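Local coordinates for L-ornithine N(5)-monooxygenase (Pseudomonas aeruginosa, PDB 3S5W), which catalyses the NADPH- and oxygen-dependent N5-hydroxylation of L-ornithine using a bound FAD, the first step in making the siderophore pyoverdin, at residues Val276-Thr282 against Ser425-Val431; Pro40-Leu45 against Leu432-Ala436; Ser86-Asp90 against Tyr101-Asn105. One frame throughout, in Å; residues are numbered along the deposited sequence.

Contact 1: residues Val276-Thr282 against Ser425-Val431; sequences VFAPKFT and SDTLLSV. With FAD (flavin-adenine dinucleotide), chain C; ONH (N~5~-hydroxy-L-ornithine), chain E.
Val-276 meets Ser-425 through a water, which donates to Val-276 O and accepts from Ser-425 N. At the next residue, Phe-277 O accepts from Ser-425 OG over 2.8 Å; the hydroxyl comes in strongly from the side, at a C=O...O angle of 103° and tilted 27° from the carbonyl plane. Chi1 of -71° sets OG anti to its carbonyl carbon, on the side of Phe-277 O, and the short side chain fits the buried turn. A second water donates to both Phe-277 O and Ser-430 O, giving Phe-277 O two donors.

The ring of Phe-277 is sandwiched. CA of the N5-hydroxyornithine lies over the centre of one face, 3.5 Å from Phe-277 CD1. Val-276 CG1 stands over the other face toward the rim, and Leu-428 CD1 approaches Phe-277 CE2 obliquely at 3.5 Å. Beyond the ring, Val-431 CG1 packs against Phe-277 O at 3.4 Å and on Pro-279 CA at 3.9 Å, a branched apolar side chain filling the join with helix 279-287.

The loop turns two donors to the ligands: Ser-430 OG to ONH OXT at 2.7 Å, and the backbone Leu-429 N to FAD O2 at 2.9 Å. With a flat hydrocarbon wall under the alpha carbon of the bound hydroxyornithine, this contact probably helps Lys-89, Asn-274 and Asn-304 to place its amino-acid end relative to the flavin.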
loop_
_atom_site.group_PDB
_atom_site.type_symbol
_atom_site.label_atom_id
_atom_site.label_comp_id
_atom_site.label_asym_id
_atom_site.label_seq_id
_atom_site.Cartn_x
_atom_site.Cartn_y
_atom_site.Cartn_z
ATOM N N VAL A 276 5.253 15.772 -10.092
ATOM C CA VAL A 276 4.953 14.445 -10.723
ATOM C C VAL A 276 3.779 13.717 -10.037
ATOM O O VAL A 276 3.214 12.743 -10.594
ATOM C CB VAL A 276 6.227 13.539 -10.849
ATOM C CG1 VAL A 276 6.677 12.965 -9.515
ATOM C CG2 VAL A 276 6.044 12.417 -11.846
ATOM N N PHE A 277 3.436 14.172 -8.829
ATOM C CA PHE A 277 2.295 13.606 -8.087
ATOM C C PHE A 277 0.997 14.394 -8.253
ATOM O O PHE A 277 -0.080 13.932 -7.817
ATOM C CB PHE A 277 2.647 13.464 -6.595
ATOM C CG PHE A 277 3.811 12.576 -6.349
ATOM C CD1 PHE A 277 5.080 13.118 -6.155
ATOM C CD2 PHE A 277 3.661 11.186 -6.328
ATOM C CE1 PHE A 277 6.188 12.281 -5.936
ATOM C CE2 PHE A 277 4.753 10.348 -6.111
ATOM C CZ PHE A 277 6.032 10.906 -5.904
ATOM N N ALA A 278 1.077 15.567 -8.878
ATOM C CA ALA A 278 -0.096 16.443 -9.035
ATOM C C ALA A 278 -1.151 15.756 -9.942
ATOM O O ALA A 278 -0.778 14.979 -10.838
ATOM C CB ALA A 278 0.304 17.797 -9.624
ATOM N N PRO A 279 -2.447 16.013 -9.692
ATOM C CA PRO A 279 -3.480 15.414 -10.560
ATOM C C PRO A 279 -3.226 15.639 -12.073
ATOM O O PRO A 279 -3.453 14.720 -12.857
ATOM C CB PRO A 279 -4.764 16.107 -10.114
ATOM C CG PRO A 279 -4.548 16.332 -8.606
ATOM C CD PRO A 279 -3.033 16.708 -8.524
ATOM N N LYS A 280 -2.725 16.829 -12.461
ATOM C CA LYS A 280 -2.357 17.126 -13.864
ATOM C C LYS A 280 -1.381 16.120 -14.506
ATOM O O LYS A 280 -1.439 15.836 -15.716
ATOM C CB LYS A 280 -1.707 18.519 -13.931
ATOM C CG LYS A 280 -2.023 19.309 -15.184
ATOM C CD LYS A 280 -1.673 20.811 -15.007
ATOM C CE LYS A 280 -2.822 21.568 -14.300
ATOM N NZ LYS A 280 -3.077 22.905 -14.924
ATOM N N PHE A 281 -0.462 15.592 -13.709
ATOM C CA PHE A 281 0.480 14.648 -14.254
ATOM C C PHE A 281 -0.230 13.364 -14.728
ATOM O O PHE A 281 0.287 12.680 -15.600
ATOM C CB PHE A 281 1.578 14.296 -13.251
ATOM C CG PHE A 281 2.703 13.517 -13.861
ATOM C CD1 PHE A 281 3.724 14.177 -14.546
ATOM C CD2 PHE A 281 2.743 12.125 -13.757
ATOM C CE1 PHE A 281 4.785 13.459 -15.141
ATOM C CE2 PHE A 281 3.805 11.381 -14.351
ATOM C CZ PHE A 281 4.826 12.060 -15.044
ATOM N N THR A 282 -1.380 13.032 -14.141
ATOM C CA THR A 282 -2.080 11.779 -14.521
ATOM C C THR A 282 -2.408 11.835 -16.021
ATOM O O THR A 282 -2.114 10.887 -16.765
ATOM C CB THR A 282 -3.329 11.508 -13.661
ATOM O OG1 THR A 282 -2.963 11.510 -12.275
ATOM C CG2 THR A 282 -3.998 10.113 -14.022
ATOM N N SER A 425 1.607 8.592 -8.687
ATOM C CA SER A 425 0.573 8.781 -7.687
ATOM C C SER A 425 -0.295 7.515 -7.530
ATOM O O SER A 425 -1.082 7.402 -6.584
ATOM C CB SER A 425 -0.346 9.943 -8.077
ATOM O OG SER A 425 0.331 11.159 -7.931
ATOM N N ASP A 426 -0.168 6.586 -8.479
ATOM C CA ASP A 426 -1.204 5.533 -8.604
ATOM C C ASP A 426 -1.368 4.677 -7.353
ATOM O O ASP A 426 -2.488 4.398 -6.945
ATOM C CB ASP A 426 -0.972 4.665 -9.840
ATOM C CG ASP A 426 -2.221 3.829 -10.206
ATOM O OD1 ASP A 426 -3.171 4.407 -10.764
ATOM O OD2 ASP A 426 -2.239 2.626 -9.890
ATOM N N THR A 427 -0.262 4.246 -6.751
ATOM C CA THR A 427 -0.311 3.394 -5.549
ATOM C C THR A 427 -0.346 4.162 -4.221
ATOM O O THR A 427 -0.231 3.545 -3.158
ATOM C CB THR A 427 0.910 2.459 -5.484
ATOM O OG1 THR A 427 2.098 3.234 -5.262
ATOM C CG2 THR A 427 1.022 1.634 -6.787
ATOM N N LEU A 428 -0.482 5.488 -4.282
ATOM C CA LEU A 428 -0.305 6.324 -3.067
ATOM C C LEU A 428 -1.614 6.974 -2.655
ATOM O O LEU A 428 -2.670 6.691 -3.233
ATOM C CB LEU A 428 0.764 7.405 -3.327
ATOM C CG LEU A 428 2.151 6.927 -3.762
ATOM C CD1 LEU A 428 3.057 8.133 -4.025
ATOM C CD2 LEU A 428 2.789 6.015 -2.720
ATOM N N LEU A 429 -1.555 7.847 -1.646
ATOM C CA LEU A 429 -2.724 8.685 -1.293
ATOM C C LEU A 429 -2.870 9.914 -2.197
ATOM O O LEU A 429 -3.897 10.594 -2.155
ATOM C CB LEU A 429 -2.598 9.164 0.172
ATOM C CG LEU A 429 -2.549 8.076 1.214
ATOM C CD1 LEU A 429 -2.056 8.635 2.552
ATOM C CD2 LEU A 429 -3.959 7.406 1.368
ATOM N N SER A 430 -1.842 10.186 -3.021
ATOM C CA SER A 430 -1.669 11.466 -3.723
ATOM C C SER A 430 -2.855 12.080 -4.490
ATOM O O SER A 430 -3.108 13.291 -4.418
ATOM C CB SER A 430 -0.402 11.413 -4.639
ATOM O OG SER A 430 0.724 10.912 -3.919
ATOM N N VAL A 431 -3.557 11.250 -5.251
ATOM C CA VAL A 431 -4.618 11.774 -6.117
ATOM C C VAL A 431 -5.987 11.134 -5.808
ATOM O O VAL A 431 -6.897 11.245 -6.611
ATOM C CB VAL A 431 -4.309 11.633 -7.631
ATOM C CG1 VAL A 431 -3.095 12.482 -8.043
ATOM C CG2 VAL A 431 -4.104 10.143 -8.038
HETATM P PA FAD C . -4.876 -0.642 0.791
HETATM O O1A FAD C . -3.758 -1.612 0.722
HETATM O O2A FAD C . -4.709 0.484 1.826
HETATM O O5B FAD C . -6.260 -1.422 1.134
HETATM C C5B FAD C . -6.554 -2.629 0.470
HETATM C C4B FAD C . -7.642 -3.273 1.312
HETATM O O4B FAD C . -8.075 -4.419 0.630
HETATM C C3B FAD C . -7.082 -3.747 2.649
HETATM O O3B FAD C . -7.797 -3.145 3.709
HETATM C C2B FAD C . -7.262 -5.271 2.622
HETATM O O2B FAD C . -7.744 -5.781 3.861
HETATM C C1B FAD C . -8.326 -5.442 1.581
HETATM N N9A FAD C . -8.268 -6.680 0.811
HETATM C C8A FAD C . -7.184 -7.217 0.122
HETATM N N7A FAD C . -7.622 -8.342 -0.518
HETATM C C5A FAD C . -8.949 -8.489 -0.259
HETATM C C6A FAD C . -9.880 -9.449 -0.654
HETATM N N6A FAD C . -9.587 -10.324 -1.630
HETATM N N1A FAD C . -11.191 -9.323 -0.198
HETATM C C2A FAD C . -11.597 -8.280 0.610
HETATM N N3A FAD C . -10.671 -7.320 1.004
HETATM C C4A FAD C . -9.371 -7.438 0.570
HETATM N N1 FAD C . 0.998 6.240 0.695
HETATM C C2 FAD C . 1.106 7.608 0.910
HETATM O O2 FAD C . 0.649 8.397 0.099
HETATM N N3 FAD C . 1.730 8.096 2.039
HETATM C C4 FAD C . 2.249 7.251 2.988
HETATM O O4 FAD C . 2.762 7.736 4.012
HETATM C C4X FAD C . 2.159 5.863 2.771
HETATM N N5 FAD C . 2.691 4.981 3.702
HETATM C C5X FAD C . 2.612 3.616 3.481
HETATM C C6 FAD C . 3.155 2.736 4.429
HETATM C C7 FAD C . 3.093 1.363 4.237
HETATM C C7M FAD C . 3.707 0.480 5.294
HETATM C C8 FAD C . 2.510 0.866 3.077
HETATM C C8M FAD C . 2.404 -0.607 2.804
HETATM C C9 FAD C . 1.967 1.728 2.130
HETATM C C9A FAD C . 1.992 3.116 2.326
HETATM N N10 FAD C . 1.454 4.000 1.383
HETATM C C10 FAD C . 1.558 5.369 1.605
HETATM C "C1'" FAD C . 0.836 3.529 0.104
HETATM C "C2'" FAD C . -0.548 2.867 0.270
HETATM O "O2'" FAD C . -0.632 1.973 -0.845
HETATM C "C3'" FAD C . -1.638 3.924 0.183
HETATM O "O3'" FAD C . -1.477 4.946 1.187
HETATM C "C4'" FAD C . -3.047 3.313 0.385
HETATM O "O4'" FAD C . -3.038 2.486 1.542
HETATM C "C5'" FAD C . -3.615 2.572 -0.855
HETATM O "O5'" FAD C . -5.003 2.401 -0.637
HETATM P P FAD C . -5.848 1.167 -1.253
HETATM O O1P FAD C . -7.221 1.284 -0.639
HETATM O O2P FAD C . -5.730 1.260 -2.750
HETATM O O3P FAD C . -5.082 -0.120 -0.704
HETATM C C ONH E . 3.300 13.479 -2.804
HETATM N N ONH E . 5.721 13.150 -2.486
HETATM O O ONH E . 3.516 14.622 -2.303
HETATM C CA ONH E . 4.428 12.487 -2.787
HETATM C CB ONH E . 4.101 11.349 -1.813
HETATM C CD ONH E . 4.880 9.188 -0.926
HETATM N NE ONH E . 5.962 8.244 -1.046
HETATM C CG ONH E . 5.205 10.308 -1.889
HETATM O OZ ONH E . 6.151 7.366 -0.003
HETATM O OXT ONH E . 2.203 13.116 -3.317
HETATM O O HOH W 1 1.690 10.577 -10.843
HETATM O O HOH W 2 -1.339 15.093 -5.689
#

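Contact 2: residues Pro40-Leu45 against Leu432-Ala436; sequences PSNIAL and LPVRA. With FAD (flavin-adenine dinucleotide), chain C.
The hydroxyl of Ser-41 is the polar centre between helices 40-56 and 432-447. Arg-435 NH2 donates to Ser-41 OG at 2.9 Å, with the oxygen at the edge of the guanidinium and only 2° out of its plane, although the bond is bent to 133° at the hydrogen. Ser-41 OG in turn donates to FAD O2P over 2.6 Å, so one small hydroxyl relays between the arginine and the diphosphate. The backbone joins in, Ser-41 N donating to FAD O1P at 2.9 Å. Arg-435 leaves its helix with CG anti to the backbone N and bends at chi3, which swings the guanidinium back to the serine; its NE is held by Gln-415 and its NH1 by Asp-426 O. The positive charge and the helix N terminus probably both help to stabilise the phosphate.

Van der Waals packing fills the rest. Leu-432 CD1 lies 3.6 Å from Pro-40 CB, while its other branch, CD2, rests near Ser-41 OG. Alanines suit the close passage: Ala-44 CB touches CB of both Leu-432 and Ala-436, and Ala-436 CB sits 3.3 Å from Ala-44 O. Leu-45 CD1 reaches Ala-436 O at the far end.

The two segment axes approach to 8.7 Å and cross at -57°. Helix 40-56 follows strand 30-36, as the first helix of a Rossmann-type dinucleotide fold does. Helix 126-137 packs on it through Pro-40 and Ile-43, strand 183-186 through Asn-42 and Leu-45, and the start of helix 432-447 crosses its first two turns.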
loop_
_atom_site.group_PDB
_atom_site.type_symbol
_atom_site.label_atom_id
_atom_site.label_comp_id
_atom_site.label_asym_id
_atom_site.label_seq_id
_atom_site.Cartn_x
_atom_site.Cartn_y
_atom_site.Cartn_z
ATOM N N PRO A 40 -8.080 3.211 1.778
ATOM C CA PRO A 40 -8.210 4.580 1.300
ATOM C C PRO A 40 -8.805 4.730 -0.098
ATOM O O PRO A 40 -9.618 5.620 -0.302
ATOM C CB PRO A 40 -6.762 5.119 1.353
ATOM C CG PRO A 40 -6.134 4.350 2.516
ATOM C CD PRO A 40 -6.847 2.995 2.563
ATOM N N SER A 41 -8.433 3.868 -1.050
ATOM C CA SER A 41 -8.970 4.021 -2.408
ATOM C C SER A 41 -10.505 3.941 -2.414
ATOM O O SER A 41 -11.183 4.764 -3.016
ATOM C CB SER A 41 -8.389 2.971 -3.359
ATOM O OG SER A 41 -7.063 3.307 -3.687
ATOM N N ASN A 42 -11.040 2.916 -1.766
ATOM C CA ASN A 42 -12.478 2.727 -1.803
ATOM C C ASN A 42 -13.230 3.574 -0.796
ATOM O O ASN A 42 -14.379 3.910 -1.034
ATOM C CB ASN A 42 -12.844 1.248 -1.731
ATOM C CG ASN A 42 -12.649 0.537 -3.079
ATOM O OD1 ASN A 42 -12.458 1.173 -4.124
ATOM N ND2 ASN A 42 -12.735 -0.778 -3.056
ATOM N N ILE A 43 -12.580 3.956 0.300
ATOM C CA ILE A 43 -13.191 4.930 1.219
ATOM C C ILE A 43 -13.352 6.261 0.458
ATOM O O ILE A 43 -14.412 6.878 0.500
ATOM C CB ILE A 43 -12.353 5.139 2.517
ATOM C CG1 ILE A 43 -12.199 3.833 3.302
ATOM C CG2 ILE A 43 -13.023 6.156 3.391
ATOM C CD1 ILE A 43 -11.118 3.822 4.406
ATOM N N ALA A 44 -12.291 6.712 -0.225
ATOM C CA ALA A 44 -12.387 7.949 -1.008
ATOM C C ALA A 44 -13.506 7.861 -2.061
ATOM O O ALA A 44 -14.227 8.849 -2.336
ATOM C CB ALA A 44 -11.035 8.257 -1.708
ATOM N N LEU A 45 -13.602 6.701 -2.691
ATOM C CA LEU A 45 -14.687 6.452 -3.639
ATOM C C LEU A 45 -16.107 6.519 -2.997
ATOM O O LEU A 45 -17.005 7.138 -3.579
ATOM C CB LEU A 45 -14.471 5.119 -4.352
ATOM C CG LEU A 45 -15.552 4.712 -5.375
ATOM C CD1 LEU A 45 -15.640 5.765 -6.488
ATOM C CD2 LEU A 45 -15.121 3.375 -5.947
ATOM N N LEU A 432 -6.122 10.507 -4.647
ATOM C CA LEU A 432 -7.344 9.790 -4.315
ATOM C C LEU A 432 -8.614 10.632 -4.482
ATOM O O LEU A 432 -9.571 10.134 -5.047
ATOM C CB LEU A 432 -7.268 9.150 -2.934
ATOM C CG LEU A 432 -6.264 7.990 -2.756
ATOM C CD1 LEU A 432 -6.581 7.346 -1.460
ATOM C CD2 LEU A 432 -6.342 6.970 -3.864
ATOM N N PRO A 433 -8.624 11.906 -4.015
ATOM C CA PRO A 433 -9.885 12.666 -4.201
ATOM C C PRO A 433 -10.311 12.863 -5.655
ATOM O O PRO A 433 -11.519 12.890 -5.965
ATOM C CB PRO A 433 -9.588 14.039 -3.558
ATOM C CG PRO A 433 -8.477 13.764 -2.566
ATOM C CD PRO A 433 -7.629 12.654 -3.208
ATOM N N VAL A 434 -9.329 13.045 -6.532
ATOM C CA VAL A 434 -9.584 13.232 -7.949
ATOM C C VAL A 434 -9.930 11.885 -8.641
ATOM O O VAL A 434 -10.875 11.831 -9.468
ATOM C CB VAL A 434 -8.375 13.989 -8.633
ATOM C CG1 VAL A 434 -8.596 14.139 -10.111
ATOM C CG2 VAL A 434 -8.184 15.401 -7.982
ATOM N N ARG A 435 -9.178 10.822 -8.330
ATOM C CA ARG A 435 -9.522 9.502 -8.873
ATOM C C ARG A 435 -10.936 9.066 -8.450
ATOM O O ARG A 435 -11.686 8.494 -9.256
ATOM C CB ARG A 435 -8.491 8.469 -8.448
ATOM C CG ARG A 435 -8.687 7.100 -9.067
ATOM C CD ARG A 435 -7.419 6.288 -8.915
ATOM N NE ARG A 435 -7.238 5.661 -7.600
ATOM C CZ ARG A 435 -6.047 5.356 -7.101
ATOM N NH1 ARG A 435 -4.953 5.725 -7.755
ATOM N NH2 ARG A 435 -5.937 4.699 -5.950
ATOM N N ALA A 436 -11.305 9.342 -7.196
ATOM C CA ALA A 436 -12.635 9.005 -6.707
ATOM C C ALA A 436 -13.714 9.733 -7.524
ATOM O O ALA A 436 -14.743 9.140 -7.875
ATOM C CB ALA A 436 -12.769 9.374 -5.236
HETATM P PA FAD C . -4.876 -0.642 0.791
HETATM O O1A FAD C . -3.758 -1.612 0.722
HETATM O O2A FAD C . -4.709 0.484 1.826
HETATM O O5B FAD C . -6.260 -1.422 1.134
HETATM C C5B FAD C . -6.554 -2.629 0.470
HETATM C C4B FAD C . -7.642 -3.273 1.312
HETATM O O4B FAD C . -8.075 -4.419 0.630
HETATM C C3B FAD C . -7.082 -3.747 2.649
HETATM O O3B FAD C . -7.797 -3.145 3.709
HETATM C C2B FAD C . -7.262 -5.271 2.622
HETATM O O2B FAD C . -7.744 -5.781 3.861
HETATM C C1B FAD C . -8.326 -5.442 1.581
HETATM N N9A FAD C . -8.268 -6.680 0.811
HETATM C C8A FAD C . -7.184 -7.217 0.122
HETATM N N7A FAD C . -7.622 -8.342 -0.518
HETATM C C5A FAD C . -8.949 -8.489 -0.259
HETATM C C6A FAD C . -9.880 -9.449 -0.654
HETATM N N6A FAD C . -9.587 -10.324 -1.630
HETATM N N1A FAD C . -11.191 -9.323 -0.198
HETATM C C2A FAD C . -11.597 -8.280 0.610
HETATM N N3A FAD C . -10.671 -7.320 1.004
HETATM C C4A FAD C . -9.371 -7.438 0.570
HETATM N N1 FAD C . 0.998 6.240 0.695
HETATM C C2 FAD C . 1.106 7.608 0.910
HETATM O O2 FAD C . 0.649 8.397 0.099
HETATM N N3 FAD C . 1.730 8.096 2.039
HETATM C C4 FAD C . 2.249 7.251 2.988
HETATM O O4 FAD C . 2.762 7.736 4.012
HETATM C C4X FAD C . 2.159 5.863 2.771
HETATM N N5 FAD C . 2.691 4.981 3.702
HETATM C C5X FAD C . 2.612 3.616 3.481
HETATM C C6 FAD C . 3.155 2.736 4.429
HETATM C C7 FAD C . 3.093 1.363 4.237
HETATM C C7M FAD C . 3.707 0.480 5.294
HETATM C C8 FAD C . 2.510 0.866 3.077
HETATM C C8M FAD C . 2.404 -0.607 2.804
HETATM C C9 FAD C . 1.967 1.728 2.130
HETATM C C9A FAD C . 1.992 3.116 2.326
HETATM N N10 FAD C . 1.454 4.000 1.383
HETATM C C10 FAD C . 1.558 5.369 1.605
HETATM C "C1'" FAD C . 0.836 3.529 0.104
HETATM C "C2'" FAD C . -0.548 2.867 0.270
HETATM O "O2'" FAD C . -0.632 1.973 -0.845
HETATM C "C3'" FAD C . -1.638 3.924 0.183
HETATM O "O3'" FAD C . -1.477 4.946 1.187
HETATM C "C4'" FAD C . -3.047 3.313 0.385
HETATM O "O4'" FAD C . -3.038 2.486 1.542
HETATM C "C5'" FAD C . -3.615 2.572 -0.855
HETATM O "O5'" FAD C . -5.003 2.401 -0.637
HETATM P P FAD C . -5.848 1.167 -1.253
HETATM O O1P FAD C . -7.221 1.284 -0.639
HETATM O O2P FAD C . -5.730 1.260 -2.750
HETATM O O3P FAD C . -5.082 -0.120 -0.704
#

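Contact 3: residues Ser86-Asp90 against Tyr101-Asn105; sequences SFLKD and YSFVN. With ONH (N~5~-hydroxy-L-ornithine), chain E.
Phe-103, Phe-87 and Asp-90 carry most of the surface buried here. The two phenylalanine side chains cross at about a right angle, with their ring planes oblique to each other and the centroids 5.7 Å apart. Phe-103 CD2 makes the touch, lying 3.7 Å from Phe-87 CD1. Chi1 of 75° places the Phe-87 ring between its own backbone N and carbonyl carbon, from where its CE1 also reaches Val-104 CG2 at 3.7 Å. Large flat hydrocarbon groups suit this place, because further aromatic rings adjoin them: Phe-116 meets Phe-87 edge-to-face, and Tyr-132 does the same to Phe-103.

Asp-90 supplies the polar half. Phe-103 N donates to Asp-90 OD2 at 2.8 Å along a nearly straight path of 169°, yet from above the carboxylate, 38° out of its plane. A water donates to the same oxygen and accepts from Val-104 N, so OD2 serves two first-turn amides, one directly and one through water. The other oxygen, OD1, accepts from Val-92 N and Ser-93 N, and the buried carboxylate is therefore held at both ends. An acidic side chain is well placed here, since the helix start would probably favour its negative charge.

Ser-102 is the N-cap of helix 103-109, its OG accepting from Asn-105 N. On the other segment, a type I turn from Ser-86 directs the extended Lys-89 to the carboxylate of the bound product, where NZ donates to ONH OXT at 2.9 Å. The contact thus ties a capped helix start to the turn that carries Lys-89 into the hydroxyornithine site.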
loop_
_atom_site.group_PDB
_atom_site.type_symbol
_atom_site.label_atom_id
_atom_site.label_comp_id
_atom_site.label_asym_id
_atom_site.label_seq_id
_atom_site.Cartn_x
_atom_site.Cartn_y
_atom_site.Cartn_z
ATOM N N SER A 86 1.868 15.152 2.676
ATOM C CA SER A 86 1.173 16.207 3.464
ATOM C C SER A 86 -0.230 15.753 3.882
ATOM O O SER A 86 -0.927 15.091 3.103
ATOM C CB SER A 86 1.048 17.506 2.656
ATOM O OG SER A 86 0.264 18.495 3.328
ATOM N N PHE A 87 -0.642 16.128 5.092
ATOM C CA PHE A 87 -1.997 15.841 5.546
ATOM C C PHE A 87 -3.079 16.475 4.647
ATOM O O PHE A 87 -4.219 16.054 4.681
ATOM C CB PHE A 87 -2.191 16.254 7.003
ATOM C CG PHE A 87 -2.326 17.748 7.212
ATOM C CD1 PHE A 87 -3.540 18.398 6.990
ATOM C CD2 PHE A 87 -1.238 18.502 7.645
ATOM C CE1 PHE A 87 -3.673 19.774 7.211
ATOM C CE2 PHE A 87 -1.371 19.874 7.866
ATOM C CZ PHE A 87 -2.600 20.506 7.631
ATOM N N LEU A 88 -2.718 17.484 3.860
ATOM C CA LEU A 88 -3.657 18.084 2.925
ATOM C C LEU A 88 -3.988 17.159 1.728
ATOM O O LEU A 88 -4.930 17.422 0.984
ATOM C CB LEU A 88 -3.150 19.435 2.433
ATOM C CG LEU A 88 -3.085 20.568 3.469
ATOM C CD1 LEU A 88 -2.346 21.781 2.896
ATOM C CD2 LEU A 88 -4.504 20.957 3.945
ATOM N N LYS A 89 -3.208 16.098 1.554
ATOM C CA LYS A 89 -3.514 15.065 0.540
ATOM C C LYS A 89 -4.306 13.931 1.234
ATOM O O LYS A 89 -4.001 12.732 1.103
ATOM C CB LYS A 89 -2.221 14.588 -0.118
ATOM C CG LYS A 89 -1.502 15.726 -0.929
ATOM C CD LYS A 89 -0.709 15.157 -2.104
ATOM C CE LYS A 89 0.174 16.187 -2.786
ATOM N NZ LYS A 89 0.858 15.590 -4.014
ATOM N N ASP A 90 -5.283 14.338 2.020
ATOM C CA ASP A 90 -6.203 13.438 2.709
ATOM C C ASP A 90 -7.230 12.873 1.698
ATOM O O ASP A 90 -7.060 13.009 0.515
ATOM C CB ASP A 90 -6.878 14.214 3.860
ATOM C CG ASP A 90 -7.764 15.351 3.358
ATOM O OD1 ASP A 90 -8.164 15.293 2.185
ATOM O OD2 ASP A 90 -8.052 16.323 4.116
ATOM N N TYR A 101 -15.146 15.230 5.685
ATOM C CA TYR A 101 -14.155 14.163 5.862
ATOM C C TYR A 101 -12.710 14.613 5.667
ATOM O O TYR A 101 -11.857 13.762 5.522
ATOM C CB TYR A 101 -14.463 12.961 4.919
ATOM C CG TYR A 101 -15.887 12.497 5.109
ATOM C CD1 TYR A 101 -16.334 12.053 6.343
ATOM C CD2 TYR A 101 -16.797 12.564 4.047
ATOM C CE1 TYR A 101 -17.689 11.644 6.522
ATOM C CE2 TYR A 101 -18.117 12.158 4.200
ATOM C CZ TYR A 101 -18.549 11.699 5.428
ATOM O OH TYR A 101 -19.851 11.305 5.543
ATOM N N SER A 102 -12.452 15.926 5.657
ATOM C CA SER A 102 -11.067 16.408 5.565
ATOM C C SER A 102 -10.314 16.057 6.852
ATOM O O SER A 102 -10.913 15.863 7.932
ATOM C CB SER A 102 -11.028 17.918 5.321
ATOM O OG SER A 102 -11.493 18.618 6.469
ATOM N N PHE A 103 -8.994 15.960 6.749
ATOM C CA PHE A 103 -8.209 15.734 7.939
ATOM C C PHE A 103 -8.403 16.913 8.924
ATOM O O PHE A 103 -8.444 16.707 10.136
ATOM C CB PHE A 103 -6.731 15.523 7.571
ATOM C CG PHE A 103 -5.882 15.070 8.717
ATOM C CD1 PHE A 103 -5.834 13.708 9.089
ATOM C CD2 PHE A 103 -5.075 15.992 9.407
ATOM C CE1 PHE A 103 -5.026 13.290 10.155
ATOM C CE2 PHE A 103 -4.250 15.572 10.466
ATOM C CZ PHE A 103 -4.221 14.217 10.838
ATOM N N VAL A 104 -8.547 18.126 8.410
ATOM C CA VAL A 104 -8.740 19.281 9.319
ATOM C C VAL A 104 -10.065 19.130 10.082
ATOM O O VAL A 104 -10.129 19.370 11.285
ATOM C CB VAL A 104 -8.584 20.622 8.598
ATOM C CG1 VAL A 104 -8.858 21.817 9.535
ATOM C CG2 VAL A 104 -7.189 20.742 8.020
ATOM N N ASN A 105 -11.114 18.697 9.392
ATOM C CA ASN A 105 -12.395 18.524 10.090
ATOM C C ASN A 105 -12.337 17.409 11.121
ATOM O O ASN A 105 -12.863 17.543 12.235
ATOM C CB ASN A 105 -13.577 18.351 9.146
ATOM C CG ASN A 105 -14.892 18.670 9.859
ATOM O OD1 ASN A 105 -14.998 19.707 10.505
ATOM N ND2 ASN A 105 -15.851 17.753 9.799
HETATM C C ONH E . 3.300 13.479 -2.804
HETATM N N ONH E . 5.721 13.150 -2.486
HETATM O O ONH E . 3.516 14.622 -2.303
HETATM C CA ONH E . 4.428 12.487 -2.787
HETATM C CB ONH E . 4.101 11.349 -1.813
HETATM C CD ONH E . 4.880 9.188 -0.926
HETATM N NE ONH E . 5.962 8.244 -1.046
HETATM C CG ONH E . 5.205 10.308 -1.889
HETATM O OZ ONH E . 6.151 7.366 -0.003
HETATM O OXT ONH E . 2.203 13.116 -3.317
HETATM O O HOH W 3 -7.199 18.518 5.640
#

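How the contacts relate
From the N terminus, the chain first lays down 40-45, whose partner arrives only with 432-436; contact 2 closes the longest loop, and the other two nest within it. Contact 3 closes first, from 86-90 to 101-105, and contact 1 follows in series. Because 425-431 runs straight into 432-436, contacts 1 and 2 are continuous, and both touch FAD. Contacts 1 and 3 both reach the hydroxyornithine, with Phe-277 CB packed on Lys-89 NZ, while Pro-433 touches Asp-90 O between contacts 2 and 3. Contact 3 ties the 86-90 loop to helix 103-109; contacts 1 and 2 tie helices 279-287 and 40-56 to the C-terminal part of the chain round the ligands.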